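Local coordinates for protein pantothenate kinase (Coxiella burnetii, PDB 3TQC) that catalyses the ATP-dependent phosphorylation of pantothenate to 4'-phosphopantothenate, the first of five steps from pantothenate to coenzyme A, at residues Phe68-Arg73 and Val91-Gly96; Val111-Leu116 and Pro123-Ile128; Lys149-Ser154 and Asn283-Val288; Ser180-Asp185 and Phe256-Ser261; Glu306-Ala309 and Ile313-Val316. All blocks are in the same frame, centred on the assembly; numbering follows the deposited sequence.

Contact 1 of 5, residues Phe68-Arg73 and Val91-Gly96; sequences FYVTAR and VPYIIG
Tyr93 sends its ring from the start of a strand into the side of helix 68-73, where Tyr69, Val70 and Arg73 receive it. With CG anti to the backbone N (chi1 -167°), the ring is carried toward the helix. Val70 lies over one face: its CG2 is 3.9 Å from the centroid of the Tyr93 ring, a CH-pi contact in which the methyl sits nearest the CD2 side. A branched residue suits this place because one methyl can lie on the ring while the other, CG1, reaches back to Tyr93 CB. Arg73 approaches differently, bringing its CB to the ring edge, 3.6 Å from Tyr93 CD1. Here the aliphatic root of the arginine does the packing, and its guanidinium plane stands nearly perpendicular to the ring, 84° away. Beyond the ring, the phenol oxygen of Tyr93 comes within 3.4 Å of Tyr69 CB, and the Tyr69 ring then leads off from the contact. Tyrosine is long enough to bridge the 9.4 Å between the axes of segments 68-73 and 93-96, which run roughly antiparallel at 152°. Helix 52-84 thus packs on a face of the central sheet of the P-loop kinase fold, close to the subunit interface. Strand 93-99 is hydrogen-bonded to strand 199-203 through Tyr93 and Ile95; Tyr69 also meets Phe229 of strand 229-234 edge-to-face, while Leu76 of the second subunit packs on Tyr69 and Ala72.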
# COMPACT_ATOMS: atom_id res chain seq x y z
N PHE B 68 -15.81 7.98 -8.49
CA PHE B 68 -16.34 6.64 -8.17
C PHE B 68 -15.65 6.07 -6.94
O PHE B 68 -16.31 5.50 -6.06
CB PHE B 68 -16.17 5.65 -9.32
CG PHE B 68 -17.17 5.80 -10.42
CD1 PHE B 68 -18.46 5.37 -10.26
CD2 PHE B 68 -16.79 6.35 -11.64
CE1 PHE B 68 -19.38 5.52 -11.29
CE2 PHE B 68 -17.69 6.48 -12.66
CZ PHE B 68 -18.99 6.07 -12.49
N TYR B 69 -14.33 6.21 -6.89
CA TYR B 69 -13.56 5.66 -5.78
C TYR B 69 -13.87 6.36 -4.49
O TYR B 69 -14.04 5.72 -3.47
CB TYR B 69 -12.04 5.73 -6.05
CG TYR B 69 -11.55 4.65 -6.97
CD1 TYR B 69 -10.82 3.58 -6.49
CD2 TYR B 69 -11.82 4.70 -8.34
CE1 TYR B 69 -10.36 2.57 -7.35
CE2 TYR B 69 -11.36 3.71 -9.20
CZ TYR B 69 -10.65 2.64 -8.69
OH TYR B 69 -10.21 1.64 -9.55
N VAL B 70 -13.94 7.69 -4.52
CA VAL B 70 -14.21 8.43 -3.30
C VAL B 70 -15.61 8.12 -2.77
O VAL B 70 -15.76 7.87 -1.58
CB VAL B 70 -14.04 9.93 -3.50
CG1 VAL B 70 -14.40 10.68 -2.24
CG2 VAL B 70 -12.64 10.23 -3.94
N THR B 71 -16.62 8.15 -3.64
CA THR B 71 -17.99 7.96 -3.16
C THR B 71 -18.20 6.50 -2.73
O THR B 71 -18.95 6.24 -1.81
CB THR B 71 -19.07 8.41 -4.18
OG1 THR B 71 -19.16 7.46 -5.23
CG2 THR B 71 -18.77 9.79 -4.76
N ALA B 72 -17.51 5.56 -3.37
CA ALA B 72 -17.51 4.16 -2.92
C ALA B 72 -16.98 4.02 -1.50
O ALA B 72 -17.57 3.29 -0.68
CB ALA B 72 -16.68 3.27 -3.87
N ARG B 73 -15.89 4.72 -1.20
CA ARG B 73 -15.28 4.68 0.13
C ARG B 73 -16.22 5.33 1.14
O ARG B 73 -16.38 4.85 2.26
CB ARG B 73 -13.92 5.40 0.10
CG ARG B 73 -12.98 5.23 1.30
CD ARG B 73 -12.90 3.85 1.89
NE ARG B 73 -12.53 2.77 0.98
CZ ARG B 73 -11.54 1.90 1.17
NH1 ARG B 73 -10.75 1.97 2.23
NH2 ARG B 73 -11.32 0.94 0.28
N VAL B 91 -13.04 9.92 7.54
CA VAL B 91 -11.82 10.66 7.36
C VAL B 91 -11.72 10.90 5.84
O VAL B 91 -12.46 10.27 5.06
CB VAL B 91 -10.61 9.86 7.88
CG1 VAL B 91 -10.61 9.80 9.38
CG2 VAL B 91 -10.59 8.48 7.30
N PRO B 92 -10.79 11.77 5.40
CA PRO B 92 -10.72 12.11 3.99
C PRO B 92 -10.16 10.98 3.13
O PRO B 92 -9.37 10.16 3.59
CB PRO B 92 -9.76 13.32 3.96
CG PRO B 92 -9.75 13.85 5.36
CD PRO B 92 -9.85 12.57 6.19
N TYR B 93 -10.62 10.95 1.90
CA TYR B 93 -10.05 10.10 0.89
C TYR B 93 -8.81 10.82 0.37
O TYR B 93 -8.91 11.99 0.03
CB TYR B 93 -11.06 9.89 -0.23
CG TYR B 93 -10.69 8.78 -1.15
CD1 TYR B 93 -11.14 7.50 -0.93
CD2 TYR B 93 -9.88 9.01 -2.26
CE1 TYR B 93 -10.79 6.48 -1.78
CE2 TYR B 93 -9.52 8.01 -3.10
CZ TYR B 93 -9.99 6.74 -2.87
OH TYR B 93 -9.63 5.72 -3.71
N ILE B 94 -7.66 10.16 0.35
CA ILE B 94 -6.42 10.81 -0.06
C ILE B 94 -5.89 10.21 -1.34
O ILE B 94 -5.66 9.00 -1.40
CB ILE B 94 -5.34 10.72 1.00
CG1 ILE B 94 -5.84 11.30 2.33
CG2 ILE B 94 -4.10 11.46 0.54
CD1 ILE B 94 -4.71 11.67 3.30
N ILE B 95 -5.68 11.05 -2.34
CA ILE B 95 -5.20 10.64 -3.63
C ILE B 95 -3.75 11.13 -3.79
O ILE B 95 -3.49 12.32 -3.66
CB ILE B 95 -6.06 11.23 -4.75
CG1 ILE B 95 -7.49 10.71 -4.66
CG2 ILE B 95 -5.48 10.90 -6.13
CD1 ILE B 95 -8.49 11.53 -5.54
N GLY B 96 -2.84 10.21 -4.06
CA GLY B 96 -1.43 10.55 -4.21
C GLY B 96 -1.12 10.89 -5.64
O GLY B 96 -1.64 10.26 -6.56

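Contact 2 of 5, residues Val111-Leu116 and Pro123-Ile128; sequences VLKALL and PNVEVI
Lys113 and Leu116 of the helix meet Val125 and Val127 of the strand largely through aliphatic groups, with the lysine stem also running along Val125 O. Lys113 CB and CD each lie 3.8 Å from Val127 CG2, so the methyl rests against the methylenes. Val125 fits between helix positions, with CG1 3.9 Å from Lys113 CA and CG2 4.2 Å from Leu116 CB. Compact beta-branched valines suit a strand here, since the axis of helix segment 111-116 is only 8.0 Å from that of 125-128. The two run nearly antiparallel, at 167°, as expected of the beta-alpha-beta crossover of the P-loop kinase fold: strand 93-99, the nucleotide-binding loop, helix 105-116 and then strand 125-129, parallel to the first, with the chain reversing in the loop after the helix.

Polar groups take a looser part. The lysine CG is anti to the backbone N (chi1 167°), and the chain, extended through chi3, brings CE to 3.5 Å from Val125 O; the bend at chi4 turns only NZ. That ammonium is 5.1 Å from Glu126 OE1, too far for a salt bridge, although the opposite charges may still attract weakly. On the remaining sides, Leu112 packs on Leu66 of helix 52-84 and on Ile201, while Val125 packs on Ile199 of the neighbouring strand.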
# COMPACT_ATOMS: atom_id res chain seq x y z
N VAL B 111 -5.65 20.87 -11.23
CA VAL B 111 -6.75 20.63 -12.14
C VAL B 111 -7.76 19.68 -11.50
O VAL B 111 -8.98 19.95 -11.53
CB VAL B 111 -6.28 20.04 -13.46
CG1 VAL B 111 -7.49 19.55 -14.28
CG2 VAL B 111 -5.48 21.09 -14.20
N LEU B 112 -7.24 18.60 -10.91
CA LEU B 112 -8.07 17.63 -10.22
C LEU B 112 -8.75 18.22 -8.99
O LEU B 112 -9.86 17.83 -8.69
CB LEU B 112 -7.27 16.38 -9.84
CG LEU B 112 -6.90 15.45 -11.01
CD1 LEU B 112 -6.28 14.15 -10.47
CD2 LEU B 112 -8.09 15.14 -11.89
N LYS B 113 -8.09 19.15 -8.30
CA LYS B 113 -8.69 19.79 -7.13
C LYS B 113 -9.92 20.56 -7.56
O LYS B 113 -10.98 20.42 -6.95
CB LYS B 113 -7.71 20.72 -6.41
CG LYS B 113 -8.35 21.68 -5.37
CD LYS B 113 -7.28 22.62 -4.79
CE LYS B 113 -7.80 23.56 -3.67
NZ LYS B 113 -9.11 24.18 -4.03
N ALA B 114 -9.80 21.36 -8.62
CA ALA B 114 -10.95 22.08 -9.15
C ALA B 114 -12.05 21.14 -9.63
O ALA B 114 -13.20 21.34 -9.28
CB ALA B 114 -10.52 23.01 -10.28
N LEU B 115 -11.70 20.11 -10.39
CA LEU B 115 -12.68 19.20 -10.97
C LEU B 115 -13.33 18.27 -9.96
O LEU B 115 -14.53 18.09 -9.97
CB LEU B 115 -12.06 18.36 -12.08
CG LEU B 115 -11.67 19.13 -13.35
CD1 LEU B 115 -11.04 18.17 -14.38
CD2 LEU B 115 -12.86 19.81 -13.94
N LEU B 116 -12.53 17.67 -9.08
CA LEU B 116 -13.10 16.79 -8.07
C LEU B 116 -14.11 17.50 -7.18
O LEU B 116 -15.04 16.88 -6.70
CB LEU B 116 -12.01 16.14 -7.22
CG LEU B 116 -11.24 15.03 -7.93
CD1 LEU B 116 -10.07 14.57 -7.10
CD2 LEU B 116 -12.16 13.87 -8.21
N PRO B 123 -17.26 18.06 -2.24
CA PRO B 123 -16.92 19.39 -2.73
C PRO B 123 -15.67 19.97 -2.08
O PRO B 123 -15.10 20.92 -2.62
CB PRO B 123 -18.13 20.23 -2.32
CG PRO B 123 -18.56 19.61 -1.05
CD PRO B 123 -18.32 18.13 -1.22
N ASN B 124 -15.25 19.41 -0.94
CA ASN B 124 -14.12 19.96 -0.20
C ASN B 124 -12.85 19.21 -0.54
O ASN B 124 -12.67 18.07 -0.11
CB ASN B 124 -14.39 19.96 1.29
CG ASN B 124 -15.51 20.90 1.67
OD1 ASN B 124 -15.63 21.97 1.08
ND2 ASN B 124 -16.33 20.51 2.64
N VAL B 125 -12.00 19.84 -1.34
CA VAL B 125 -10.83 19.16 -1.85
C VAL B 125 -9.60 19.99 -1.57
O VAL B 125 -9.56 21.17 -1.89
CB VAL B 125 -10.96 18.89 -3.35
CG1 VAL B 125 -9.83 17.97 -3.84
CG2 VAL B 125 -12.32 18.25 -3.62
N GLU B 126 -8.59 19.36 -0.97
CA GLU B 126 -7.34 20.05 -0.61
C GLU B 126 -6.14 19.41 -1.23
O GLU B 126 -6.11 18.21 -1.44
CB GLU B 126 -7.14 20.07 0.90
CG GLU B 126 -8.22 20.78 1.63
CD GLU B 126 -8.17 22.29 1.49
OE1 GLU B 126 -7.49 22.83 0.58
OE2 GLU B 126 -8.84 22.95 2.30
N VAL B 127 -5.13 20.23 -1.51
CA VAL B 127 -3.89 19.74 -2.05
C VAL B 127 -2.78 19.94 -1.03
O VAL B 127 -2.62 21.04 -0.48
CB VAL B 127 -3.55 20.44 -3.36
CG1 VAL B 127 -2.11 20.14 -3.81
CG2 VAL B 127 -4.55 20.03 -4.43
N ILE B 128 -2.05 18.85 -0.76
CA ILE B 128 -0.85 18.90 0.06
C ILE B 128 0.34 18.62 -0.84
O ILE B 128 0.39 17.55 -1.45
CB ILE B 128 -0.80 17.81 1.16
CG1 ILE B 128 -1.96 17.95 2.12
CG2 ILE B 128 0.52 17.90 1.93
CD1 ILE B 128 -2.15 19.33 2.55

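Contact 3 of 5, residues Lys149-Ser154 and Asn283-Val288; sequences KGFPES and NEINKV
Phe151 reaches helix 283-288 with the edge of its ring, presenting CE1, CE2 and CZ to Ile285 and Val288. Its CG is anti to the carbonyl carbon (chi1 -74°), which swings the ring from the loop backbone across to the helix. Val288 CG1 lies in the ring plane at 4.0 Å from Phe151 CE1, and Ile285 CG2 is likewise at the edge, 4.0 Å from Phe151 CE2. Between them the carbonyl oxygen of Ile285 stands 3.4 Å from Phe151 CZ, facing the slightly positive ring hydrogens. The helix, part of 271-294, makes a wider pi-type turn at 283-286, and Ile285 falls within it.

The loop backing Phe151 lies between helices 137-142 and 157-168 and includes a 3-10 turn at 152-154. Ser154 organises it: its OG accepts from Gly150 N at 2.9 Å, while its backbone N bonds to Phe151 O. A small hydroxyl residue fits such a tight turn. Gly150 has a positive phi of 99°, where the lack of a side chain avoids a clash with the carbonyl O of Lys149. Lys149 turns its extended chain away from the helix, and its ammonium bonds to Asn137 and Tyr179.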
# COMPACT_ATOMS: atom_id res chain seq x y z
N LYS B 149 18.26 18.04 -2.81
CA LYS B 149 16.94 18.52 -2.49
C LYS B 149 15.99 17.70 -3.34
O LYS B 149 16.21 17.57 -4.53
CB LYS B 149 16.83 20.01 -2.84
CG LYS B 149 16.04 20.85 -1.85
CD LYS B 149 16.26 22.32 -2.13
CE LYS B 149 15.67 23.20 -1.06
NZ LYS B 149 15.68 24.64 -1.43
N GLY B 150 14.98 17.10 -2.71
CA GLY B 150 14.06 16.22 -3.41
C GLY B 150 14.39 14.74 -3.24
O GLY B 150 13.53 13.89 -3.46
N PHE B 151 15.63 14.44 -2.87
CA PHE B 151 16.03 13.08 -2.54
C PHE B 151 15.44 12.75 -1.16
O PHE B 151 15.12 13.65 -0.40
CB PHE B 151 17.56 12.93 -2.52
CG PHE B 151 18.19 12.92 -3.89
CD1 PHE B 151 18.76 11.76 -4.39
CD2 PHE B 151 18.22 14.08 -4.67
CE1 PHE B 151 19.34 11.75 -5.65
CE2 PHE B 151 18.81 14.06 -5.92
CZ PHE B 151 19.37 12.90 -6.42
N PRO B 152 15.30 11.46 -0.85
CA PRO B 152 14.55 11.13 0.40
C PRO B 152 15.15 11.76 1.66
O PRO B 152 14.41 12.16 2.55
CB PRO B 152 14.64 9.61 0.49
CG PRO B 152 15.00 9.14 -0.93
CD PRO B 152 15.73 10.27 -1.60
N GLU B 153 16.47 11.87 1.71
CA GLU B 153 17.15 12.36 2.91
C GLU B 153 16.94 13.86 3.13
O GLU B 153 17.33 14.39 4.17
CB GLU B 153 18.65 12.00 2.88
CG GLU B 153 19.46 12.58 1.69
CD GLU B 153 19.53 11.66 0.47
OE1 GLU B 153 18.68 10.75 0.33
OE2 GLU B 153 20.45 11.85 -0.37
N SER B 154 16.30 14.53 2.17
CA SER B 154 16.06 15.96 2.23
C SER B 154 14.71 16.30 2.87
O SER B 154 14.49 17.46 3.19
CB SER B 154 16.13 16.57 0.82
OG SER B 154 15.07 16.11 0.00
N ASN B 283 20.59 16.85 -15.04
CA ASN B 283 21.39 15.66 -15.25
C ASN B 283 22.01 15.12 -13.97
O ASN B 283 22.03 13.91 -13.77
CB ASN B 283 22.47 15.90 -16.30
CG ASN B 283 21.98 15.69 -17.73
OD1 ASN B 283 21.14 14.84 -18.00
ND2 ASN B 283 22.55 16.45 -18.65
N GLU B 284 22.50 16.01 -13.11
CA GLU B 284 23.25 15.58 -11.92
C GLU B 284 22.38 15.48 -10.66
O GLU B 284 22.74 14.78 -9.72
CB GLU B 284 24.42 16.52 -11.65
CG GLU B 284 25.44 16.61 -12.79
CD GLU B 284 26.12 15.27 -13.13
OE1 GLU B 284 26.36 14.46 -12.20
OE2 GLU B 284 26.42 15.05 -14.32
N ILE B 285 21.27 16.19 -10.65
CA ILE B 285 20.40 16.19 -9.50
C ILE B 285 19.05 15.54 -9.83
O ILE B 285 18.80 14.39 -9.45
CB ILE B 285 20.21 17.60 -8.94
CG1 ILE B 285 21.57 18.18 -8.52
CG2 ILE B 285 19.23 17.57 -7.76
CD1 ILE B 285 21.48 19.59 -7.98
N ASN B 286 18.18 16.25 -10.54
CA ASN B 286 16.80 15.78 -10.70
C ASN B 286 16.65 14.43 -11.42
O ASN B 286 15.84 13.61 -11.00
CB ASN B 286 15.95 16.86 -11.39
CG ASN B 286 15.81 18.10 -10.53
OD1 ASN B 286 15.55 18.01 -9.33
ND2 ASN B 286 15.98 19.26 -11.13
N LYS B 287 17.44 14.20 -12.46
CA LYS B 287 17.36 12.96 -13.20
C LYS B 287 17.88 11.76 -12.41
O LYS B 287 17.41 10.64 -12.60
CB LYS B 287 18.12 13.04 -14.53
CG LYS B 287 17.98 11.76 -15.35
CD LYS B 287 18.13 12.00 -16.84
CE LYS B 287 19.51 11.72 -17.32
NZ LYS B 287 19.78 10.27 -17.24
N VAL B 288 18.86 11.99 -11.55
CA VAL B 288 19.37 10.95 -10.68
C VAL B 288 18.28 10.62 -9.67
O VAL B 288 18.07 9.46 -9.35
CB VAL B 288 20.67 11.39 -9.98
CG1 VAL B 288 21.10 10.36 -8.92
CG2 VAL B 288 21.77 11.60 -11.00

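Contact 4 of 5, residues Ser180-Asp185 and Phe256-Ser261; sequences SHHYYD and FKDPHS
His182 and Asp258 are joined by the one hydrogen bond between residues 180-185 and 256-261: NE2 of the histidine donates to Asp258 OD2 over 2.8 Å. The bond is bent, with an angle of 146° at the hydrogen, and reaches the oxygen on its anti side, 34° out of the carboxylate plane. The imidazole, CG anti to the backbone N (chi1 -172°), suits this place because it can spend NE2 on the carboxylate and use ND1 weakly toward Thr255. The aspartate might favour a protonated, cationic ring.

Packing adds to this. Ser261 CB lies over a face of the His182 ring, 4.2 Å from its centroid, a CH-pi contact for which a small side chain leaves room. Tyr183 brings the edge of its ring to His260 O, 3.5 Å from Tyr183 CD1.

Local bonds shape each loop. Ser180 OG accepts from Tyr183 N at 2.8 Å, an ST motif, and Tyr184 and Asp185 both face Ser180 in a G1 bulge. Asp258 to Ser261 form a type I turn, closed by Ser261 N to Asp258 O.

This surface contact joins the connection between strands 174-180 and 185-187 of the small antiparallel sheet to the loop between helices 237-253 and 271-294, with a backbone bond between His182 and Tyr262 beside it.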
# COMPACT_ATOMS: atom_id res chain seq x y z
N SER B 180 8.39 27.78 -0.58
CA SER B 180 8.44 28.75 -1.68
C SER B 180 9.51 28.36 -2.70
O SER B 180 10.72 28.36 -2.37
CB SER B 180 8.80 30.13 -1.17
OG SER B 180 9.22 30.93 -2.26
N HIS B 181 9.08 28.09 -3.92
CA HIS B 181 10.01 27.85 -5.04
C HIS B 181 10.79 29.12 -5.37
O HIS B 181 11.94 29.05 -5.83
CB HIS B 181 9.25 27.36 -6.27
CG HIS B 181 8.63 26.01 -6.11
ND1 HIS B 181 9.37 24.84 -6.10
CD2 HIS B 181 7.34 25.63 -5.95
CE1 HIS B 181 8.57 23.81 -5.94
NE2 HIS B 181 7.32 24.25 -5.85
N HIS B 182 10.18 30.26 -5.11
CA HIS B 182 10.80 31.55 -5.37
C HIS B 182 12.02 31.75 -4.47
O HIS B 182 13.08 32.16 -4.93
CB HIS B 182 9.77 32.67 -5.14
CG HIS B 182 10.25 34.02 -5.57
ND1 HIS B 182 10.39 34.38 -6.89
CD2 HIS B 182 10.59 35.11 -4.84
CE1 HIS B 182 10.81 35.63 -6.96
NE2 HIS B 182 10.93 36.10 -5.73
N TYR B 183 11.85 31.46 -3.18
CA TYR B 183 12.92 31.55 -2.21
C TYR B 183 13.71 30.25 -2.08
O TYR B 183 14.68 30.18 -1.33
CB TYR B 183 12.37 31.98 -0.85
CG TYR B 183 11.61 33.29 -0.93
CD1 TYR B 183 12.26 34.47 -1.33
CD2 TYR B 183 10.25 33.36 -0.64
CE1 TYR B 183 11.57 35.67 -1.42
CE2 TYR B 183 9.56 34.57 -0.72
CZ TYR B 183 10.22 35.71 -1.11
OH TYR B 183 9.53 36.90 -1.20
N TYR B 184 13.27 29.22 -2.82
CA TYR B 184 13.93 27.92 -2.82
C TYR B 184 14.12 27.43 -1.40
O TYR B 184 15.21 26.99 -1.01
CB TYR B 184 15.27 28.03 -3.54
CG TYR B 184 15.91 26.72 -3.89
CD1 TYR B 184 15.24 25.77 -4.65
CD2 TYR B 184 17.21 26.45 -3.50
CE1 TYR B 184 15.84 24.57 -4.99
CE2 TYR B 184 17.83 25.26 -3.82
CZ TYR B 184 17.15 24.33 -4.57
OH TYR B 184 17.77 23.14 -4.89
N ASP B 185 13.06 27.53 -0.61
CA ASP B 185 13.14 27.25 0.81
C ASP B 185 11.76 27.16 1.48
O ASP B 185 10.76 27.67 0.95
CB ASP B 185 13.98 28.33 1.51
CG ASP B 185 14.65 27.83 2.78
OD1 ASP B 185 14.34 26.69 3.21
OD2 ASP B 185 15.48 28.58 3.33
N PHE B 256 12.87 35.22 -11.48
CA PHE B 256 14.24 35.36 -10.98
C PHE B 256 14.78 36.80 -11.04
O PHE B 256 15.80 37.09 -10.41
CB PHE B 256 15.21 34.44 -11.74
CG PHE B 256 14.99 32.95 -11.50
CD1 PHE B 256 14.17 32.47 -10.48
CD2 PHE B 256 15.65 32.02 -12.31
CE1 PHE B 256 14.00 31.11 -10.29
CE2 PHE B 256 15.49 30.67 -12.11
CZ PHE B 256 14.66 30.21 -11.10
N LYS B 257 14.12 37.68 -11.78
CA LYS B 257 14.53 39.09 -11.82
C LYS B 257 14.42 39.76 -10.45
O LYS B 257 15.19 40.67 -10.13
CB LYS B 257 13.71 39.87 -12.88
CG LYS B 257 14.06 39.48 -14.32
CD LYS B 257 13.23 40.23 -15.34
CE LYS B 257 13.80 40.07 -16.73
NZ LYS B 257 13.09 40.92 -17.72
N ASP B 258 13.45 39.31 -9.66
CA ASP B 258 13.27 39.79 -8.30
C ASP B 258 14.60 39.64 -7.57
O ASP B 258 15.10 38.53 -7.43
CB ASP B 258 12.17 38.98 -7.60
CG ASP B 258 11.77 39.54 -6.25
OD1 ASP B 258 12.33 40.57 -5.82
OD2 ASP B 258 10.87 38.94 -5.62
N PRO B 259 15.18 40.76 -7.11
CA PRO B 259 16.49 40.67 -6.45
C PRO B 259 16.51 39.76 -5.22
O PRO B 259 17.59 39.33 -4.81
CB PRO B 259 16.79 42.12 -6.06
CG PRO B 259 15.99 42.94 -6.98
CD PRO B 259 14.75 42.16 -7.26
N HIS B 260 15.34 39.46 -4.65
CA HIS B 260 15.23 38.57 -3.49
C HIS B 260 14.95 37.11 -3.86
O HIS B 260 14.82 36.26 -2.98
CB HIS B 260 14.16 39.09 -2.52
CG HIS B 260 14.44 40.45 -1.98
ND1 HIS B 260 15.59 40.75 -1.28
CD2 HIS B 260 13.74 41.61 -2.04
CE1 HIS B 260 15.59 42.02 -0.94
NE2 HIS B 260 14.47 42.57 -1.39
N SER B 261 14.86 36.82 -5.16
CA SER B 261 14.77 35.43 -5.62
C SER B 261 16.04 34.68 -5.23
O SER B 261 17.13 35.24 -5.20
CB SER B 261 14.61 35.36 -7.14
OG SER B 261 14.51 34.00 -7.56

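Contact 5 of 5, residues Glu306-Ala309 and Ile313-Val316; sequences EKAA and IQKV. With ADP (adenosine-5'-diphosphate), chain D.
Glu306 bonds to Lys315 and Gln314 through its backbone. Its N-H donates to Lys315 O at 2.8 Å, and its carbonyl oxygen takes two donors: Gln314 N at 2.9 Å, nearly straight, and Lys315 N more weakly at 3.4 Å. One oxygen thus serves two successive amides, the signature of a classic beta bulge, and the register slips by one residue before Lys307 pairs with Ile313.

The side chains of Glu306 and Lys315 lie side by side and point the same way, the extended glutamate chain laying its carboxylate along the lysine methylenes. Their opposite charges come near, with Glu306 OE2 4.1 Å from Lys315 NZ, short of a salt bridge but probably mutually stabilising. Ala308, small enough to sit at the close turn, rests its CB against Gln314 CG, whose amide oxygen bonds to Ser312 OG.

Lys307 packs its CG tightly on Ile313 CD1 and bends at chi3 to carry its ammonium toward the nucleotide. There NZ bonds to Val103 O and His311 ND1, and lies 3.3 Å from N7 of the adenine of ADP. A long, flexible, positively charged side chain suits a reach from the sheet to the base. The arrangement is a bulged beta hairpin within the central sheet, its strand 313-319 one in from the 16-20 edge, and Lys307 is its contribution to the ADP pocket, beside the P-loop.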
# COMPACT_ATOMS: atom_id res chain seq x y z
N GLU B 306 0.54 8.79 -18.80
CA GLU B 306 1.74 8.85 -19.61
C GLU B 306 1.59 10.01 -20.59
O GLU B 306 0.68 10.05 -21.40
CB GLU B 306 1.94 7.50 -20.33
CG GLU B 306 3.27 7.38 -21.07
CD GLU B 306 3.44 6.04 -21.78
OE1 GLU B 306 3.47 4.99 -21.10
OE2 GLU B 306 3.56 6.04 -23.01
N LYS B 307 2.51 10.97 -20.50
CA LYS B 307 2.46 12.19 -21.28
C LYS B 307 3.35 12.11 -22.51
O LYS B 307 4.44 11.58 -22.45
CB LYS B 307 2.88 13.39 -20.41
CG LYS B 307 1.82 13.80 -19.41
CD LYS B 307 2.35 14.74 -18.36
CE LYS B 307 2.42 16.16 -18.82
NZ LYS B 307 2.69 17.06 -17.67
N ALA B 308 2.86 12.64 -23.63
CA ALA B 308 3.71 12.93 -24.79
C ALA B 308 4.44 14.25 -24.55
O ALA B 308 4.13 14.96 -23.60
CB ALA B 308 2.87 13.01 -26.06
N ALA B 309 5.39 14.59 -25.42
CA ALA B 309 6.25 15.77 -25.26
C ALA B 309 5.49 17.10 -25.20
O ALA B 309 5.99 18.09 -24.66
CB ALA B 309 7.32 15.83 -26.37
N ILE B 313 -1.92 13.67 -22.59
CA ILE B 313 -1.92 12.32 -22.11
C ILE B 313 -2.14 11.40 -23.30
O ILE B 313 -3.10 11.58 -24.04
CB ILE B 313 -3.00 12.08 -21.06
CG1 ILE B 313 -2.75 12.95 -19.83
CG2 ILE B 313 -3.02 10.60 -20.62
CD1 ILE B 313 -1.37 12.82 -19.28
N GLN B 314 -1.22 10.45 -23.49
CA GLN B 314 -1.30 9.51 -24.60
C GLN B 314 -1.62 8.10 -24.14
O GLN B 314 -2.08 7.28 -24.93
CB GLN B 314 -0.01 9.51 -25.40
CG GLN B 314 0.26 10.81 -26.20
CD GLN B 314 -0.94 11.31 -27.04
OE1 GLN B 314 -1.34 12.49 -26.95
NE2 GLN B 314 -1.52 10.42 -27.86
N LYS B 315 -1.38 7.81 -22.86
CA LYS B 315 -1.71 6.50 -22.33
C LYS B 315 -2.10 6.62 -20.87
O LYS B 315 -1.46 7.37 -20.11
CB LYS B 315 -0.50 5.59 -22.51
CG LYS B 315 -0.81 4.10 -22.64
CD LYS B 315 0.40 3.32 -23.23
CE LYS B 315 1.01 3.93 -24.53
NZ LYS B 315 1.99 3.03 -25.25
N VAL B 316 -3.14 5.89 -20.47
CA VAL B 316 -3.52 5.76 -19.06
C VAL B 316 -3.51 4.29 -18.66
O VAL B 316 -4.05 3.45 -19.36
CB VAL B 316 -4.92 6.34 -18.79
CG1 VAL B 316 -5.26 6.27 -17.33
CG2 VAL B 316 -4.99 7.77 -19.30
PB ADP D . 5.85 19.41 -11.08
O1B ADP D . 4.79 19.93 -10.16
O2B ADP D . 5.80 17.92 -11.26
O3B ADP D . 7.25 19.91 -10.80
PA ADP D . 4.60 21.27 -12.82
O1A ADP D . 3.19 20.82 -12.50
O2A ADP D . 5.18 22.50 -12.20
O3A ADP D . 5.59 20.04 -12.54
O5' ADP D . 4.72 21.44 -14.39
C5' ADP D . 5.98 21.40 -15.04
C4' ADP D . 5.96 22.32 -16.25
O4' ADP D . 5.15 21.76 -17.27
C3' ADP D . 5.35 23.67 -15.93
O3' ADP D . 6.04 24.67 -16.68
C2' ADP D . 3.91 23.57 -16.35
O2' ADP D . 3.41 24.81 -16.82
C1' ADP D . 3.97 22.55 -17.47
N9 ADP D . 2.81 21.64 -17.53
C8 ADP D . 2.48 20.74 -16.58
N7 ADP D . 1.38 20.04 -16.95
C5 ADP D . 1.01 20.50 -18.15
C6 ADP D . -0.06 20.16 -19.08
N6 ADP D . -0.94 19.19 -18.74
N1 ADP D . -0.11 20.85 -20.23
C2 ADP D . 0.78 21.82 -20.55
N3 ADP D . 1.79 22.17 -19.73
C4 ADP D . 1.95 21.55 -18.54

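From the N terminus, contact 1 first closes a loop, bringing helix 52-84 against strand 93-99. Contact 2 follows in series, closing the short connection between helix 105-116 and strand 125-129; the two touch, through Ile95 and Leu116, and both reach the central sheet. Contact 3 spans the longest stretch, tying the loop before helix 157-168 to helix 271-294, and contact 4 lies within that span, joining the small sheet's turn to the loop after helix 237-253; Lys149 packs near Tyr184 where the two meet. Contact 5 comes last, closing the C-terminal hairpin of the same central sheet. No contacts cross along the chain.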